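Local coordinates for protein lactaldehyde dehydrogenase (Escherichia coli, PDB 2IMP) that catalyses the irreversible NAD-dependent oxidation of L-lactaldehyde to L-lactate in L-fucose and L-rhamnose breakdown, and also oxidises glycolaldehyde, at residues I173-S178 / F202-G207; E44-A49 / Q214-N219; G144-I149 / T169-V174. All blocks are in the same frame, centred on the assembly; numbering follows the deposited sequence.

Contact 1: residues I173-S178 / F202-G207; sequences IVIKPS and FNLVLG. With NAI (1,4-dihydronicotinamide adenine dinucleotide), chain D.
Ile-175 and Phe-202 form the apolar centre on one face of the sheet, where the methyl CD1 of Ile-175 comes obliquely within 3.6 Å of CE1 of Phe-202. With CG anti to the backbone N (chi1 -180°) the ring is brought nearer to strand 172-176, and Ile-173 CG2, lying alongside, meets it obliquely at CD1. Farther along this face Leu-204 CD1 fits between Ile-175 CG2 and Pro-177 CD, with helix 183-195 packed over it. On the other face Val-174 CG1 touches Val-205 CG2 at 3.8 Å, and helices 43-62 and 209-218 close over the pair. The two strands run parallel at 25° and are joined by helix 183-195, a beta-alpha-beta crossover of the Rossmann-like NAD-binding domain of aldehyde dehydrogenases. Ile-175 bonds the neighbouring segment twice, its N to Asn-203 O (2.7 Å, 175°) and its O from Val-205 N, one residue on either side of Leu-204. Ile-173 O receives two donors from one residue, Asn-203 N and, from above the carbonyl plane, Asn-203 ND2 at 3.0 Å; that amide also bonds Gly-200 O. At the polar edge the Lys-176 chain bends at its last two torsions, which brings NZ to Gly-207 O, to Pro-177 O and to both hydroxyls of the adenosine ribose, NAI O2B (2.9 Å) and O3B. A water links Pro-177 O to Gly-207 N.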
# COMPACT_ATOMS: atom_id res chain seq x y z
N ILE A 173 22.97 -6.74 -14.15
CA ILE A 173 22.80 -5.83 -15.26
C ILE A 173 24.02 -5.64 -16.18
O ILE A 173 25.17 -5.81 -15.77
CB ILE A 173 22.37 -4.43 -14.72
CG1 ILE A 173 21.79 -3.56 -15.84
CG2 ILE A 173 23.56 -3.73 -14.08
CD1 ILE A 173 21.28 -2.19 -15.34
N VAL A 174 23.71 -5.32 -17.42
CA VAL A 174 24.69 -5.01 -18.44
C VAL A 174 24.38 -3.62 -18.99
O VAL A 174 23.31 -3.40 -19.57
CB VAL A 174 24.66 -5.99 -19.63
CG1 VAL A 174 25.68 -5.54 -20.68
CG2 VAL A 174 24.98 -7.41 -19.16
N ILE A 175 25.29 -2.69 -18.79
CA ILE A 175 25.08 -1.34 -19.25
C ILE A 175 25.95 -0.89 -20.43
O ILE A 175 27.13 -1.24 -20.54
CB ILE A 175 25.31 -0.35 -18.07
CG1 ILE A 175 24.12 -0.42 -17.11
CG2 ILE A 175 25.53 1.06 -18.60
CD1 ILE A 175 24.27 0.43 -15.89
N LYS A 176 25.33 -0.13 -21.33
CA LYS A 176 26.04 0.46 -22.46
C LYS A 176 25.85 1.97 -22.45
O LYS A 176 24.75 2.47 -22.66
CB LYS A 176 25.57 -0.06 -23.81
CG LYS A 176 26.46 0.46 -24.96
CD LYS A 176 25.85 0.29 -26.34
CE LYS A 176 24.91 1.43 -26.69
NZ LYS A 176 25.64 2.73 -26.82
N PRO A 177 26.92 2.73 -22.17
CA PRO A 177 26.76 4.18 -22.15
C PRO A 177 26.69 4.69 -23.60
O PRO A 177 26.93 3.93 -24.54
CB PRO A 177 28.03 4.64 -21.46
CG PRO A 177 29.06 3.67 -22.01
CD PRO A 177 28.33 2.33 -21.95
N SER A 178 26.33 5.95 -23.78
CA SER A 178 26.32 6.53 -25.12
C SER A 178 27.76 6.57 -25.66
O SER A 178 28.70 6.76 -24.88
CB SER A 178 25.77 7.96 -25.07
OG SER A 178 26.16 8.70 -26.22
N PHE A 202 27.42 -6.43 -12.27
CA PHE A 202 27.49 -5.19 -13.03
C PHE A 202 28.49 -5.32 -14.19
O PHE A 202 29.67 -5.57 -13.97
CB PHE A 202 27.91 -4.00 -12.16
CG PHE A 202 27.98 -2.69 -12.93
CD1 PHE A 202 26.86 -1.87 -13.06
CD2 PHE A 202 29.18 -2.27 -13.52
CE1 PHE A 202 26.92 -0.67 -13.79
CE2 PHE A 202 29.25 -1.08 -14.26
CZ PHE A 202 28.12 -0.27 -14.39
N ASN A 203 27.99 -5.15 -15.40
CA ASN A 203 28.82 -5.25 -16.59
C ASN A 203 28.72 -4.00 -17.48
O ASN A 203 27.65 -3.41 -17.63
CB ASN A 203 28.39 -6.47 -17.42
CG ASN A 203 28.36 -7.75 -16.60
OD1 ASN A 203 29.36 -8.47 -16.50
ND2 ASN A 203 27.21 -8.03 -15.99
N LEU A 204 29.85 -3.59 -18.06
CA LEU A 204 29.84 -2.43 -18.93
C LEU A 204 30.33 -2.75 -20.34
O LEU A 204 31.49 -3.15 -20.52
CB LEU A 204 30.71 -1.31 -18.34
CG LEU A 204 30.68 0.03 -19.12
CD1 LEU A 204 29.44 0.81 -18.73
CD2 LEU A 204 31.92 0.86 -18.79
N VAL A 205 29.46 -2.62 -21.33
CA VAL A 205 29.87 -2.86 -22.70
C VAL A 205 29.91 -1.55 -23.51
O VAL A 205 29.11 -0.64 -23.25
CB VAL A 205 28.97 -3.91 -23.40
CG1 VAL A 205 29.18 -5.27 -22.74
CG2 VAL A 205 27.51 -3.49 -23.33
N LEU A 206 30.84 -1.44 -24.44
CA LEU A 206 31.00 -0.21 -25.21
C LEU A 206 30.79 -0.33 -26.72
O LEU A 206 31.26 -1.29 -27.35
CB LEU A 206 32.39 0.36 -24.93
CG LEU A 206 32.72 0.56 -23.45
CD1 LEU A 206 34.21 0.77 -23.26
CD2 LEU A 206 31.92 1.74 -22.90
N GLY A 207 30.09 0.64 -27.30
CA GLY A 207 29.84 0.62 -28.73
C GLY A 207 28.67 1.46 -29.19
O GLY A 207 28.13 2.29 -28.43
PA NAI D . 19.85 8.32 -28.68
O1A NAI D . 18.64 7.50 -28.72
O2A NAI D . 20.37 8.71 -30.08
O5B NAI D . 20.99 7.55 -27.87
C5B NAI D . 20.82 7.05 -26.55
C4B NAI D . 21.34 5.61 -26.41
O4B NAI D . 20.63 4.71 -27.25
C3B NAI D . 22.82 5.44 -26.79
O3B NAI D . 23.48 4.61 -25.83
C2B NAI D . 22.75 4.86 -28.19
O2B NAI D . 23.89 4.17 -28.62
C1B NAI D . 21.52 3.99 -28.10
N9A NAI D . 20.88 3.72 -29.42
C8A NAI D . 20.69 4.54 -30.53
N7A NAI D . 20.05 3.83 -31.51
C5A NAI D . 19.84 2.57 -31.05
C6A NAI D . 19.23 1.43 -31.62
N6A NAI D . 18.74 1.47 -32.86
N1A NAI D . 19.15 0.25 -30.87
C2A NAI D . 19.67 0.20 -29.57
N3A NAI D . 20.27 1.34 -29.01
C4A NAI D . 20.34 2.50 -29.74
O3 NAI D . 19.46 9.62 -27.82
PN NAI D . 20.44 10.76 -27.25
O1N NAI D . 21.57 10.16 -26.51
O2N NAI D . 19.57 11.74 -26.51
O5D NAI D . 20.91 11.46 -28.63
C5D NAI D . 22.17 11.29 -29.24
C4D NAI D . 22.14 12.08 -30.53
O4D NAI D . 23.28 11.74 -31.31
C3D NAI D . 20.98 12.06 -31.55
O3D NAI D . 20.24 13.27 -31.47
C2D NAI D . 21.62 11.86 -32.90
O2D NAI D . 21.03 12.65 -33.91
C1D NAI D . 23.07 12.18 -32.63
N1N NAI D . 23.96 11.52 -33.63
C2N NAI D . 24.35 10.20 -33.37
C3N NAI D . 25.20 9.53 -34.30
C7N NAI D . 25.65 8.11 -34.03
O7N NAI D . 26.48 7.49 -34.96
N7N NAI D . 25.28 7.41 -32.95
C4N NAI D . 25.63 10.22 -35.48
C5N NAI D . 25.21 11.56 -35.72
C6N NAI D . 24.37 12.20 -34.78
O HOH W 1 29.33 3.00 -25.90

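Contact 2: residues E44-A49 / Q214-N219; sequences EDARKA and QELAGN. With NAI (1,4-dihydronicotinamide adenine dinucleotide), chain D.
The guanidinium of Arg-47 and the carboxylate of Glu-215 meet with their planes 60° apart, so the pair is not a flat, two-pronged one. Glu-215 OE1 lies over one face of the guanidinium, 3.3 Å from Arg-47 NH2, while OE2 makes the salt bridge to Arg-47 NE at 3.1 Å. The amide of Asn-219 approaches the same guanidinium obliquely, and one N-H of Asn-219 ND2 goes to Glu-215 OE2 at 2.9 Å, nearly along the C-O axis. OE2 is thus met by a cationic NE and a neutral amide N-H, which would probably favour the ionised acid. Glu-215 reaches this place because its chain, with CG anti to the backbone N (chi1 -177°), bends at chi2, whereas Arg-47 is extended from CG to NE and crosses it at about a right angle. Asn-219 OD1 is taken by Lys-221 N, which fixes the amide just past the helix end. Beneath the charges the packing turns apolar: Ala-46 CB sits 3.4 Å from Glu-215 CG and 3.9 Å from Leu-216 CD2. Ala-46 lies where the helices come nearest, the axes of the short segments 9.0 Å apart and crossing at 47°. On the far side of helix 209-218, Gln-214 NE2 bonds adenine N1A of the cofactor at 2.8 Å. This is helix-on-helix packing on one face of a Rossmann-like sheet, next to the adenine end of the NAD site.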
# COMPACT_ATOMS: atom_id res chain seq x y z
N GLU A 44 28.56 -9.96 -30.08
CA GLU A 44 29.28 -10.97 -29.30
C GLU A 44 29.80 -10.44 -27.94
O GLU A 44 29.76 -11.16 -26.94
CB GLU A 44 30.44 -11.54 -30.12
CG GLU A 44 31.38 -10.49 -30.70
CD GLU A 44 32.15 -11.00 -31.90
OE1 GLU A 44 32.84 -12.04 -31.78
OE2 GLU A 44 32.07 -10.36 -32.97
N ASP A 45 30.27 -9.20 -27.91
CA ASP A 45 30.74 -8.61 -26.66
C ASP A 45 29.58 -8.45 -25.67
O ASP A 45 29.73 -8.70 -24.47
CB ASP A 45 31.37 -7.24 -26.93
CG ASP A 45 32.53 -7.33 -27.90
OD1 ASP A 45 33.50 -8.05 -27.60
OD2 ASP A 45 32.46 -6.69 -28.97
N ALA A 46 28.43 -8.04 -26.19
CA ALA A 46 27.24 -7.91 -25.36
C ALA A 46 26.81 -9.28 -24.82
O ALA A 46 26.46 -9.42 -23.65
CB ALA A 46 26.09 -7.29 -26.18
N ARG A 47 26.88 -10.30 -25.69
CA ARG A 47 26.52 -11.65 -25.29
C ARG A 47 27.40 -12.18 -24.15
O ARG A 47 26.91 -12.83 -23.23
CB ARG A 47 26.60 -12.61 -26.48
CG ARG A 47 25.68 -12.27 -27.61
CD ARG A 47 25.44 -13.46 -28.53
NE ARG A 47 24.55 -13.10 -29.63
CZ ARG A 47 24.96 -12.67 -30.81
NH1 ARG A 47 26.25 -12.55 -31.07
NH2 ARG A 47 24.07 -12.34 -31.74
N LYS A 48 28.70 -11.90 -24.23
CA LYS A 48 29.61 -12.32 -23.16
C LYS A 48 29.21 -11.70 -21.82
O LYS A 48 29.21 -12.36 -20.78
CB LYS A 48 31.05 -11.93 -23.50
CG LYS A 48 31.65 -12.68 -24.68
CD LYS A 48 33.04 -12.15 -25.03
CE LYS A 48 33.55 -12.78 -26.32
NZ LYS A 48 34.82 -12.17 -26.80
N ALA A 49 28.86 -10.41 -21.86
CA ALA A 49 28.43 -9.70 -20.67
C ALA A 49 27.10 -10.26 -20.15
O ALA A 49 26.93 -10.49 -18.95
CB ALA A 49 28.30 -8.20 -20.97
N GLN A 214 21.48 -2.90 -29.85
CA GLN A 214 20.50 -3.85 -30.36
C GLN A 214 20.61 -5.24 -29.72
O GLN A 214 19.59 -5.90 -29.48
CB GLN A 214 20.60 -3.94 -31.88
CG GLN A 214 19.85 -2.83 -32.60
CD GLN A 214 18.34 -2.96 -32.47
OE1 GLN A 214 17.74 -3.92 -32.94
NE2 GLN A 214 17.71 -1.98 -31.81
N GLU A 215 21.83 -5.68 -29.45
CA GLU A 215 22.02 -6.98 -28.81
C GLU A 215 21.49 -6.96 -27.35
O GLU A 215 20.96 -7.95 -26.85
CB GLU A 215 23.50 -7.38 -28.85
CG GLU A 215 23.85 -8.75 -28.28
CD GLU A 215 23.05 -9.90 -28.90
OE1 GLU A 215 22.67 -9.81 -30.08
OE2 GLU A 215 22.84 -10.92 -28.21
N LEU A 216 21.63 -5.82 -26.69
CA LEU A 216 21.13 -5.69 -25.32
C LEU A 216 19.59 -5.68 -25.28
O LEU A 216 18.97 -5.97 -24.25
CB LEU A 216 21.69 -4.41 -24.67
CG LEU A 216 23.21 -4.37 -24.48
CD1 LEU A 216 23.61 -3.05 -23.84
CD2 LEU A 216 23.67 -5.54 -23.62
N ALA A 217 18.98 -5.35 -26.41
CA ALA A 217 17.53 -5.34 -26.53
C ALA A 217 16.94 -6.65 -27.09
O ALA A 217 15.85 -7.08 -26.70
CB ALA A 217 17.09 -4.16 -27.40
N GLY A 218 17.69 -7.29 -27.99
CA GLY A 218 17.23 -8.51 -28.62
C GLY A 218 17.68 -9.85 -28.08
O GLY A 218 17.17 -10.88 -28.51
N ASN A 219 18.64 -9.87 -27.17
CA ASN A 219 19.08 -11.14 -26.62
C ASN A 219 17.99 -11.82 -25.75
O ASN A 219 17.46 -11.21 -24.82
CB ASN A 219 20.36 -10.94 -25.80
CG ASN A 219 21.00 -12.25 -25.40
OD1 ASN A 219 20.42 -13.03 -24.64
ND2 ASN A 219 22.20 -12.51 -25.91
PA NAI D . 19.85 8.32 -28.68
O1A NAI D . 18.64 7.50 -28.72
O2A NAI D . 20.37 8.71 -30.08
O5B NAI D . 20.99 7.55 -27.87
C5B NAI D . 20.82 7.05 -26.55
C4B NAI D . 21.34 5.61 -26.41
O4B NAI D . 20.63 4.71 -27.25
C3B NAI D . 22.82 5.44 -26.79
O3B NAI D . 23.48 4.61 -25.83
C2B NAI D . 22.75 4.86 -28.19
O2B NAI D . 23.89 4.17 -28.62
C1B NAI D . 21.52 3.99 -28.10
N9A NAI D . 20.88 3.72 -29.42
C8A NAI D . 20.69 4.54 -30.53
N7A NAI D . 20.05 3.83 -31.51
C5A NAI D . 19.84 2.57 -31.05
C6A NAI D . 19.23 1.43 -31.62
N6A NAI D . 18.74 1.47 -32.86
N1A NAI D . 19.15 0.25 -30.87
C2A NAI D . 19.67 0.20 -29.57
N3A NAI D . 20.27 1.34 -29.01
C4A NAI D . 20.34 2.50 -29.74
O3 NAI D . 19.46 9.62 -27.82
PN NAI D . 20.44 10.76 -27.25
O1N NAI D . 21.57 10.16 -26.51
O2N NAI D . 19.57 11.74 -26.51
O5D NAI D . 20.91 11.46 -28.63
C5D NAI D . 22.17 11.29 -29.24
C4D NAI D . 22.14 12.08 -30.53
O4D NAI D . 23.28 11.74 -31.31
C3D NAI D . 20.98 12.06 -31.55
O3D NAI D . 20.24 13.27 -31.47
C2D NAI D . 21.62 11.86 -32.90
O2D NAI D . 21.03 12.65 -33.91
C1D NAI D . 23.07 12.18 -32.63
N1N NAI D . 23.96 11.52 -33.63
C2N NAI D . 24.35 10.20 -33.37
C3N NAI D . 25.20 9.53 -34.30
C7N NAI D . 25.65 8.11 -34.03
O7N NAI D . 26.48 7.49 -34.96
N7N NAI D . 25.28 7.41 -32.95
C4N NAI D . 25.63 10.22 -35.48
C5N NAI D . 25.21 11.56 -35.72
C6N NAI D . 24.37 12.20 -34.78

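Contact 3: residues G144-I149 / T169-V174; sequences GVTTGI and TGNTIV. With NAI (1,4-dihydronicotinamide adenine dinucleotide), chain D.
Thr-146 and Ile-173 meet on one face of the sheet, Thr-146 OG1 3.4 Å from Ile-173 CG1. With chi1 at 73°, Thr-146 OG1 sits between its own backbone N and carbonyl carbon, which sends CG2 across the side chain of Asn-171 at about a right angle. Ile-173 turns CG1 alongside its carbonyl carbon (chi1 -163°), close to both O and OG1 of Thr-146. The opposite face carries Thr-147 and Val-174 side by side, with Thr-147 CG2 4.1 Å from Val-174 CB; the Thr-147 hydroxyl is used on Leu-216 O. Thr-172 OG1 touches Val-145 CG2 and bonds Ala-53 O of helix 43-62. Before the strand Asn-171 OD1 accepts Gly-144 N in the carbonyl plane at 2.9 Å, and its ND2 bonds Ala-166 O and Tyr-469 O, so both ends of the amide are held. Parallel ladder bonds follow, from Thr-172 N to Gly-144 O through to Gly-148 N on Val-174 O. Gly-170 closes helix 155-168 with a Schellman motif, and strand 172-176 then completes the beta-alpha-beta crossover from strand 134-149 in the Rossmann-like domain, where Ile-149 CG2, at that first strand's C-terminal end, lies 3.3 Å from NAI O4B.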
# COMPACT_ATOMS: atom_id res chain seq x y z
N GLY A 144 15.68 -11.05 -13.36
CA GLY A 144 16.79 -11.89 -13.77
C GLY A 144 17.85 -10.97 -14.34
O GLY A 144 18.39 -10.12 -13.62
N VAL A 145 18.16 -11.14 -15.62
CA VAL A 145 19.15 -10.29 -16.27
C VAL A 145 18.53 -9.07 -16.96
O VAL A 145 17.61 -9.22 -17.76
CB VAL A 145 19.94 -11.07 -17.35
CG1 VAL A 145 20.83 -10.11 -18.14
CG2 VAL A 145 20.78 -12.17 -16.70
N THR A 146 19.02 -7.88 -16.64
CA THR A 146 18.52 -6.67 -17.25
C THR A 146 19.62 -5.86 -17.95
O THR A 146 20.81 -6.03 -17.67
CB THR A 146 17.81 -5.74 -16.21
OG1 THR A 146 18.78 -5.12 -15.35
CG2 THR A 146 16.82 -6.54 -15.34
N THR A 147 19.22 -5.00 -18.88
CA THR A 147 20.18 -4.18 -19.59
C THR A 147 19.80 -2.70 -19.58
O THR A 147 18.62 -2.34 -19.49
CB THR A 147 20.38 -4.66 -21.05
OG1 THR A 147 19.14 -4.54 -21.78
CG2 THR A 147 20.83 -6.11 -21.08
N GLY A 148 20.82 -1.84 -19.66
CA GLY A 148 20.59 -0.42 -19.66
C GLY A 148 21.35 0.27 -20.77
O GLY A 148 22.56 0.10 -20.93
N ILE A 149 20.63 1.05 -21.55
CA ILE A 149 21.20 1.81 -22.64
C ILE A 149 21.08 3.31 -22.34
O ILE A 149 19.97 3.84 -22.24
CB ILE A 149 20.48 1.43 -23.95
CG1 ILE A 149 20.58 -0.08 -24.17
CG2 ILE A 149 21.08 2.18 -25.11
CD1 ILE A 149 19.79 -0.61 -25.35
N THR A 169 16.94 -5.14 -6.05
CA THR A 169 15.90 -6.15 -6.16
C THR A 169 16.37 -7.57 -6.58
O THR A 169 15.56 -8.47 -6.80
CB THR A 169 14.79 -5.68 -7.13
OG1 THR A 169 15.38 -5.28 -8.38
CG2 THR A 169 14.04 -4.49 -6.53
N GLY A 170 17.69 -7.75 -6.70
CA GLY A 170 18.21 -9.06 -7.06
C GLY A 170 18.49 -9.35 -8.52
O GLY A 170 18.77 -10.50 -8.88
N ASN A 171 18.41 -8.34 -9.37
CA ASN A 171 18.72 -8.51 -10.79
C ASN A 171 20.20 -8.23 -11.06
O ASN A 171 20.86 -7.59 -10.26
CB ASN A 171 17.94 -7.52 -11.67
CG ASN A 171 16.44 -7.58 -11.47
OD1 ASN A 171 15.77 -8.43 -12.08
ND2 ASN A 171 15.90 -6.71 -10.64
N THR A 172 20.71 -8.74 -12.18
CA THR A 172 22.06 -8.40 -12.58
C THR A 172 21.93 -7.47 -13.79
O THR A 172 20.85 -7.41 -14.39
CB THR A 172 22.93 -9.64 -12.93
OG1 THR A 172 22.27 -10.44 -13.91
CG2 THR A 172 23.18 -10.45 -11.68
N ILE A 173 22.97 -6.74 -14.15
CA ILE A 173 22.80 -5.83 -15.26
C ILE A 173 24.02 -5.64 -16.18
O ILE A 173 25.17 -5.81 -15.77
CB ILE A 173 22.37 -4.43 -14.72
CG1 ILE A 173 21.79 -3.56 -15.84
CG2 ILE A 173 23.56 -3.73 -14.08
CD1 ILE A 173 21.28 -2.19 -15.34
N VAL A 174 23.71 -5.32 -17.42
CA VAL A 174 24.69 -5.01 -18.44
C VAL A 174 24.38 -3.62 -18.99
O VAL A 174 23.31 -3.40 -19.57
CB VAL A 174 24.66 -5.99 -19.63
CG1 VAL A 174 25.68 -5.54 -20.68
CG2 VAL A 174 24.98 -7.41 -19.16
PA NAI D . 19.85 8.32 -28.68
O1A NAI D . 18.64 7.50 -28.72
O2A NAI D . 20.37 8.71 -30.08
O5B NAI D . 20.99 7.55 -27.87
C5B NAI D . 20.82 7.05 -26.55
C4B NAI D . 21.34 5.61 -26.41
O4B NAI D . 20.63 4.71 -27.25
C3B NAI D . 22.82 5.44 -26.79
O3B NAI D . 23.48 4.61 -25.83
C2B NAI D . 22.75 4.86 -28.19
O2B NAI D . 23.89 4.17 -28.62
C1B NAI D . 21.52 3.99 -28.10
N9A NAI D . 20.88 3.72 -29.42
C8A NAI D . 20.69 4.54 -30.53
N7A NAI D . 20.05 3.83 -31.51
C5A NAI D . 19.84 2.57 -31.05
C6A NAI D . 19.23 1.43 -31.62
N6A NAI D . 18.74 1.47 -32.86
N1A NAI D . 19.15 0.25 -30.87
C2A NAI D . 19.67 0.20 -29.57
N3A NAI D . 20.27 1.34 -29.01
C4A NAI D . 20.34 2.50 -29.74
O3 NAI D . 19.46 9.62 -27.82
PN NAI D . 20.44 10.76 -27.25
O1N NAI D . 21.57 10.16 -26.51
O2N NAI D . 19.57 11.74 -26.51
O5D NAI D . 20.91 11.46 -28.63
C5D NAI D . 22.17 11.29 -29.24
C4D NAI D . 22.14 12.08 -30.53
O4D NAI D . 23.28 11.74 -31.31
C3D NAI D . 20.98 12.06 -31.55
O3D NAI D . 20.24 13.27 -31.47
C2D NAI D . 21.62 11.86 -32.90
O2D NAI D . 21.03 12.65 -33.91
C1D NAI D . 23.07 12.18 -32.63
N1N NAI D . 23.96 11.52 -33.63
C2N NAI D . 24.35 10.20 -33.37
C3N NAI D . 25.20 9.53 -34.30
C7N NAI D . 25.65 8.11 -34.03
O7N NAI D . 26.48 7.49 -34.96
N7N NAI D . 25.28 7.41 -32.95
C4N NAI D . 25.63 10.22 -35.48
C5N NAI D . 25.21 11.56 -35.72
C6N NAI D . 24.37 12.20 -34.78

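How the contacts relate
Contacts 1 and 3 are two neighbouring joints of one parallel sheet: strand 172-176 serves both, pairing with 202-204 on one edge and with 134-149 on the other, and Lys-176 N probably bonds Gly-148 O to carry the ladder on. Both are buried and rest on backbone bonds; contact 1 has mostly apolar faces, while contact 3 is rich in threonine hydroxyls and an asparagine amide. Contact 2 lies over one of these faces, its inner side buried and its ion pair toward the surface; there a salt bridge and apolar side chains join the helices, in place of main-chain bonds. Leu-216 packs on Val-174 and Lys-176, Ala-49 on Val-205. All three reach the adenosine half of the cofactor.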